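Local coordinates for BH0493 protein (PDB 2QEE) that is a putative zinc-dependent hydrolase of the amidohydrolase superfamily whose substrate is not established, at residues Asp26-Leu31 and Val143-Pro148; Gly325-Met330 and His355-Val360. All coordinates share one frame; numbering follows the deposited sequence.

Interaction 1. Residues Asp26-Leu31 and Val143-Pro148; sequences DMHTHL and VMTNDP. With ZN (zinc ion), chain T.
Val143 O is gripped twice by Thr29: the backbone N reaches it at 2.9 Å, though with a bent N-H...O angle of 130°, while Thr29 OG1 donates to the same oxygen at 2.8 Å from above the carbonyl plane. The hydroxyl of Thr29 also accepts from Leu31 N, closing an ST turn, and because it sits between backbone N and carbonyl carbon (chi1 76°) it serves both partners at once. At the last residues of the two strands, Val143 N donates to Asp26 O in a nearly straight bond, so the strand ends are still paired as the chains leave them. In return, Thr145 OG1 donates to Thr29 O at 2.8 Å. That hydroxyl lies over one face of the His30 imidazole, 3.7 Å above its plane, and approaches His28 CE1 obliquely. A water accepts a hydrogen bond from His28 ND1 at 2.8 Å and donates to Thr145 OG1. This should help set the rotation of the His28 ring, with NE2 on the zinc ion, which His30 NE2 also binds, at 2.3 Å; Asp357 completes the protein ligands. The His-x-His pair after the first strand is the metal-binding signature of the amidohydrolase superfamily. The contact joins the C-terminal ends of the adjacent parallel strands 24-26 and 139-143, where Met27 and Val143 pack on Phe410 of helix 395-414.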
loop_
_atom_site.group_PDB
_atom_site.type_symbol
_atom_site.label_atom_id
_atom_site.label_comp_id
_atom_site.label_asym_id
_atom_site.label_seq_id
_atom_site.Cartn_x
_atom_site.Cartn_y
_atom_site.Cartn_z
ATOM N N ASP C 26 -25.599 6.641 8.859
ATOM C CA ASP C 26 -24.435 7.264 8.181
ATOM C C ASP C 26 -23.797 8.108 9.262
ATOM O O ASP C 26 -24.321 9.189 9.622
ATOM C CB ASP C 26 -24.927 8.113 7.002
ATOM C CG ASP C 26 -23.800 8.673 6.140
ATOM O OD1 ASP C 26 -22.647 8.639 6.638
ATOM O OD2 ASP C 26 -24.078 9.108 5.006
ATOM N N MET C 27 -22.702 7.623 9.833
ATOM C CA MET C 27 -22.298 8.200 11.138
ATOM C C MET C 27 -21.384 9.405 11.104
ATOM O O MET C 27 -20.905 9.831 12.162
ATOM C CB MET C 27 -21.800 7.175 12.167
ATOM C CG MET C 27 -20.723 6.160 11.668
ATOM S SD MET C 27 -19.192 7.017 11.261
ATOM C CE MET C 27 -18.549 7.514 12.888
ATOM N N HIS C 28 -21.136 9.926 9.914
ATOM C CA HIS C 28 -20.451 11.218 9.804
ATOM C C HIS C 28 -20.796 11.842 8.459
ATOM O O HIS C 28 -20.395 11.295 7.412
ATOM C CB HIS C 28 -18.912 11.079 9.890
ATOM C CG HIS C 28 -18.203 12.381 9.667
ATOM N ND1 HIS C 28 -18.411 13.471 10.481
ATOM C CD2 HIS C 28 -17.351 12.791 8.695
ATOM C CE1 HIS C 28 -17.691 14.490 10.045
ATOM N NE2 HIS C 28 -17.057 14.111 8.951
ATOM N N THR C 29 -21.539 12.963 8.478
ATOM C CA THR C 29 -21.876 13.694 7.267
ATOM C C THR C 29 -21.746 15.179 7.585
ATOM O O THR C 29 -21.632 15.529 8.735
ATOM C CB THR C 29 -23.327 13.465 6.766
ATOM O OG1 THR C 29 -24.268 14.212 7.591
ATOM C CG2 THR C 29 -23.737 11.960 6.787
ATOM N N HIS C 30 -21.915 15.984 6.549
ATOM C CA HIS C 30 -21.977 17.453 6.685
ATOM C C HIS C 30 -23.357 17.903 6.239
ATOM O O HIS C 30 -23.495 18.934 5.614
ATOM C CB HIS C 30 -20.892 18.051 5.821
ATOM C CG HIS C 30 -19.552 17.876 6.430
ATOM N ND1 HIS C 30 -19.057 18.729 7.393
ATOM C CD2 HIS C 30 -18.655 16.874 6.310
ATOM C CE1 HIS C 30 -17.884 18.284 7.806
ATOM N NE2 HIS C 30 -17.625 17.155 7.172
ATOM N N LEU C 31 -24.366 17.063 6.466
ATOM C CA LEU C 31 -25.735 17.429 6.111
ATOM C C LEU C 31 -26.454 17.991 7.379
ATOM O O LEU C 31 -25.998 17.798 8.492
ATOM C CB LEU C 31 -26.514 16.203 5.618
ATOM C CG LEU C 31 -25.848 15.575 4.380
ATOM C CD1 LEU C 31 -26.679 14.314 4.020
ATOM C CD2 LEU C 31 -25.868 16.550 3.242
ATOM N N VAL C 143 -25.854 11.293 10.877
ATOM C CA VAL C 143 -25.154 12.066 11.907
ATOM C C VAL C 143 -24.610 13.311 11.248
ATOM O O VAL C 143 -23.873 13.259 10.221
ATOM C CB VAL C 143 -24.078 11.278 12.639
ATOM C CG1 VAL C 143 -23.400 12.155 13.677
ATOM C CG2 VAL C 143 -24.682 10.017 13.345
ATOM N N MET C 144 -24.937 14.456 11.863
ATOM C CA MET C 144 -24.502 15.746 11.346
ATOM C C MET C 144 -23.109 16.085 11.851
ATOM O O MET C 144 -22.559 15.396 12.753
ATOM C CB MET C 144 -25.521 16.830 11.866
ATOM C CG MET C 144 -26.963 16.562 11.365
ATOM S SD MET C 144 -28.048 17.981 11.934
ATOM C CE MET C 144 -28.145 17.565 13.647
ATOM N N THR C 145 -22.568 17.210 11.356
ATOM C CA THR C 145 -21.394 17.855 11.946
ATOM C C THR C 145 -21.841 19.272 12.437
ATOM O O THR C 145 -22.180 20.107 11.609
ATOM C CB THR C 145 -20.302 18.012 10.882
ATOM O OG1 THR C 145 -19.809 16.688 10.563
ATOM C CG2 THR C 145 -19.158 18.835 11.430
ATOM N N ASN C 146 -21.906 19.425 13.756
ATOM C CA ASN C 146 -22.507 20.627 14.363
ATOM C C ASN C 146 -21.443 21.468 15.045
ATOM O O ASN C 146 -20.832 21.067 16.054
ATOM C CB ASN C 146 -23.603 20.171 15.325
ATOM C CG ASN C 146 -24.652 19.332 14.611
ATOM O OD1 ASN C 146 -24.719 18.135 14.829
ATOM N ND2 ASN C 146 -25.418 19.944 13.697
ATOM N N ASP C 147 -21.255 22.656 14.476
ATOM C CA ASP C 147 -20.155 23.532 14.850
ATOM C C ASP C 147 -20.687 24.791 15.550
ATOM O O ASP C 147 -21.216 25.680 14.881
ATOM C CB ASP C 147 -19.380 23.951 13.617
ATOM C CG ASP C 147 -18.127 24.734 13.967
ATOM O OD1 ASP C 147 -17.945 25.101 15.141
ATOM O OD2 ASP C 147 -17.291 24.928 13.071
ATOM N N PRO C 148 -20.555 24.830 16.873
ATOM C CA PRO C 148 -21.122 25.944 17.641
ATOM C C PRO C 148 -20.367 27.244 17.372
ATOM O O PRO C 148 -20.813 28.320 17.811
ATOM C CB PRO C 148 -20.951 25.514 19.066
ATOM C CG PRO C 148 -19.908 24.517 19.072
ATOM C CD PRO C 148 -19.917 23.847 17.742
HETATM ZN ZN ZN T . -16.336 15.291 7.205
HETATM O O HOH W 1 -20.271 14.465 12.310
HETATM O O HOH W 2 -23.533 18.792 9.256
HETATM O O HOH W 3 -14.557 15.559 7.241
#

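Interaction 2. Residues Gly325-Met330 and His355-Val360; sequences GCWWFM and HSDARV. With ZN (zinc ion), chain T.
Trp327 presents the CD1 edge of its indole to Asp357, with CD1 3.1 Å from OD2 and the oxygen near the ring plane. The planes of indole and carboxylate are nearly parallel, 14° apart, yet NE1 is badly angled for OD2 and instead donates to the water bound to zinc, at 3.2 Å. A chi1 of -175°, with CG anti to the backbone N, places the CD1-NE1 edge beside OD2 and that water. His355 meets the same carboxylate oxygen from another direction: its NE2 donates to Asp357 OD2 at 3.2 Å, the acceptor lying near the imidazole plane but the donor standing 43° out of the carboxylate plane. The imidazole and the five-membered ring of Trp327 meet obliquely, CD1 to NE2. On the Gly325 side, His355 ND1 packs 3.3 Å from the glycine CA, which lies at the ring edge. Water also bridges the two segments, accepting from Trp328 N and donating to Asp357 OD2. The two carboxylate oxygens thus divide their work: OD1 binds the zinc ion at 2.1 Å, while OD2 is held by His355 and water, which would be expected to fix the carboxylate's rotation. An aspartate from the loop before helix 363-388, at the place where family members carry it after the eighth barrel strand, joins the His-x-His pair at the metal, as in amidohydrolase superfamily active sites.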
loop_
_atom_site.group_PDB
_atom_site.type_symbol
_atom_site.label_atom_id
_atom_site.label_comp_id
_atom_site.label_asym_id
_atom_site.label_seq_id
_atom_site.Cartn_x
_atom_site.Cartn_y
_atom_site.Cartn_z
ATOM N N GLY C 325 -14.974 3.980 8.400
ATOM C CA GLY C 325 -15.098 4.664 7.115
ATOM C C GLY C 325 -13.788 4.760 6.323
ATOM O O GLY C 325 -12.690 4.436 6.778
ATOM N N CYS C 326 -13.968 5.235 5.099
ATOM C CA CYS C 326 -12.879 5.476 4.215
ATOM C C CYS C 326 -12.994 6.917 3.848
ATOM O O CYS C 326 -13.766 7.274 2.981
ATOM C CB CYS C 326 -13.071 4.582 2.974
ATOM S SG CYS C 326 -13.173 2.813 3.350
ATOM N N TRP C 327 -12.197 7.732 4.529
ATOM C CA TRP C 327 -12.388 9.159 4.533
ATOM C C TRP C 327 -11.724 9.818 3.324
ATOM O O TRP C 327 -10.503 9.647 3.129
ATOM C CB TRP C 327 -11.709 9.649 5.841
ATOM C CG TRP C 327 -11.845 11.099 6.165
ATOM C CD1 TRP C 327 -12.892 11.918 5.856
ATOM C CD2 TRP C 327 -10.896 11.906 6.893
ATOM N NE1 TRP C 327 -12.637 13.197 6.323
ATOM C CE2 TRP C 327 -11.432 13.216 6.966
ATOM C CE3 TRP C 327 -9.665 11.641 7.504
ATOM C CZ2 TRP C 327 -10.762 14.277 7.615
ATOM C CZ3 TRP C 327 -9.007 12.700 8.161
ATOM C CH2 TRP C 327 -9.552 13.987 8.198
ATOM N N TRP C 328 -12.522 10.574 2.571
ATOM C CA TRP C 328 -12.049 11.628 1.643
ATOM C C TRP C 328 -11.120 11.035 0.555
ATOM O O TRP C 328 -11.572 10.352 -0.373
ATOM C CB TRP C 328 -11.320 12.683 2.485
ATOM C CG TRP C 328 -11.050 13.992 1.890
ATOM C CD1 TRP C 328 -11.187 14.400 0.579
ATOM C CD2 TRP C 328 -10.625 15.141 2.635
ATOM N NE1 TRP C 328 -10.848 15.759 0.482
ATOM C CE2 TRP C 328 -10.510 16.214 1.731
ATOM C CE3 TRP C 328 -10.322 15.350 3.984
ATOM C CZ2 TRP C 328 -10.087 17.487 2.138
ATOM C CZ3 TRP C 328 -9.921 16.620 4.391
ATOM C CH2 TRP C 328 -9.811 17.668 3.462
ATOM N N PHE C 329 -9.814 11.194 0.705
ATOM C CA PHE C 329 -8.870 10.667 -0.333
ATOM C C PHE C 329 -8.758 9.120 -0.302
ATOM O O PHE C 329 -8.229 8.503 -1.218
ATOM C CB PHE C 329 -7.502 11.301 -0.210
ATOM C CG PHE C 329 -7.545 12.793 -0.283
ATOM C CD1 PHE C 329 -8.142 13.435 -1.343
ATOM C CD2 PHE C 329 -6.965 13.552 0.747
ATOM C CE1 PHE C 329 -8.172 14.821 -1.368
ATOM C CE2 PHE C 329 -6.999 14.916 0.727
ATOM C CZ PHE C 329 -7.589 15.552 -0.302
ATOM N N MET C 330 -9.335 8.524 0.753
ATOM C CA MET C 330 -9.498 7.073 0.869
ATOM C C MET C 330 -10.821 6.607 0.225
ATOM O O MET C 330 -11.045 5.394 0.060
ATOM C CB MET C 330 -9.510 6.588 2.336
ATOM C CG MET C 330 -8.283 6.979 3.220
ATOM S SD MET C 330 -6.781 6.108 2.707
ATOM C CE MET C 330 -6.197 7.205 1.428
ATOM N N HIS C 355 -18.746 5.666 5.911
ATOM C CA HIS C 355 -19.607 6.821 6.154
ATOM C C HIS C 355 -19.571 7.615 4.852
ATOM O O HIS C 355 -18.660 7.413 4.061
ATOM C CB HIS C 355 -19.124 7.666 7.332
ATOM C CG HIS C 355 -17.790 8.335 7.139
ATOM N ND1 HIS C 355 -16.598 7.641 7.216
ATOM C CD2 HIS C 355 -17.457 9.620 6.867
ATOM C CE1 HIS C 355 -15.586 8.469 7.011
ATOM N NE2 HIS C 355 -16.077 9.681 6.801
ATOM N N SER C 356 -20.507 8.544 4.648
ATOM C CA SER C 356 -20.524 9.285 3.378
ATOM C C SER C 356 -19.715 10.561 3.402
ATOM O O SER C 356 -19.209 11.007 2.349
ATOM C CB SER C 356 -21.955 9.614 2.926
ATOM O OG SER C 356 -22.528 10.644 3.753
ATOM N N ASP C 357 -19.663 11.200 4.569
ATOM C CA ASP C 357 -19.151 12.563 4.653
ATOM C C ASP C 357 -19.895 13.492 3.644
ATOM O O ASP C 357 -19.300 14.422 3.109
ATOM C CB ASP C 357 -17.685 12.547 4.268
ATOM C CG ASP C 357 -16.897 13.230 5.213
ATOM O OD1 ASP C 357 -17.332 14.346 5.552
ATOM O OD2 ASP C 357 -15.914 12.619 5.656
ATOM N N ALA C 358 -21.160 13.183 3.331
ATOM C CA ALA C 358 -21.902 13.956 2.312
ATOM C C ALA C 358 -21.962 15.439 2.728
ATOM O O ALA C 358 -22.340 15.718 3.872
ATOM C CB ALA C 358 -23.339 13.422 2.135
ATOM N N ARG C 359 -21.591 16.319 1.809
ATOM C CA ARG C 359 -21.829 17.777 1.952
ATOM C C ARG C 359 -23.073 18.263 1.248
ATOM O O ARG C 359 -23.614 19.333 1.594
ATOM C CB ARG C 359 -20.626 18.557 1.424
ATOM C CG ARG C 359 -19.417 18.393 2.327
ATOM C CD ARG C 359 -18.272 19.273 1.847
ATOM N NE ARG C 359 -17.270 19.333 2.904
ATOM C CZ ARG C 359 -17.205 20.305 3.808
ATOM N NH1 ARG C 359 -18.070 21.320 3.754
ATOM N NH2 ARG C 359 -16.271 20.264 4.756
ATOM N N VAL C 360 -23.514 17.513 0.251
ATOM C CA VAL C 360 -24.681 17.867 -0.556
ATOM C C VAL C 360 -25.624 16.684 -0.416
ATOM O O VAL C 360 -25.206 15.521 -0.586
ATOM C CB VAL C 360 -24.310 18.083 -2.022
ATOM C CG1 VAL C 360 -25.571 18.343 -2.868
ATOM C CG2 VAL C 360 -23.278 19.251 -2.164
HETATM ZN ZN ZN T . -16.336 15.291 7.205
HETATM O O HOH W 4 -16.111 8.478 3.643
HETATM O O HOH W 3 -14.557 15.559 7.241
HETATM O O HOH W 5 -15.125 10.839 3.208
#

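From the N terminus, the chain leaves strand 24-26 through the loop holding the two histidine ligands, runs through a largely helical region, and returns along strand 139-143, where interaction 1 closes a loop of 111 intervening residues. Interaction 2 opens much later and closes a short loop around helix 333-347, so the two lie in series and neither nest nor cross. They nevertheless meet in space: His30 N probably bonds to Ala358 O, and Asp26 OD2 to Ser356 OG. This brings the end of the first strand and the loop after it beside the loop leading into helix 363-388, and histidines and aspartate from the two contacts share one zinc ion and its water.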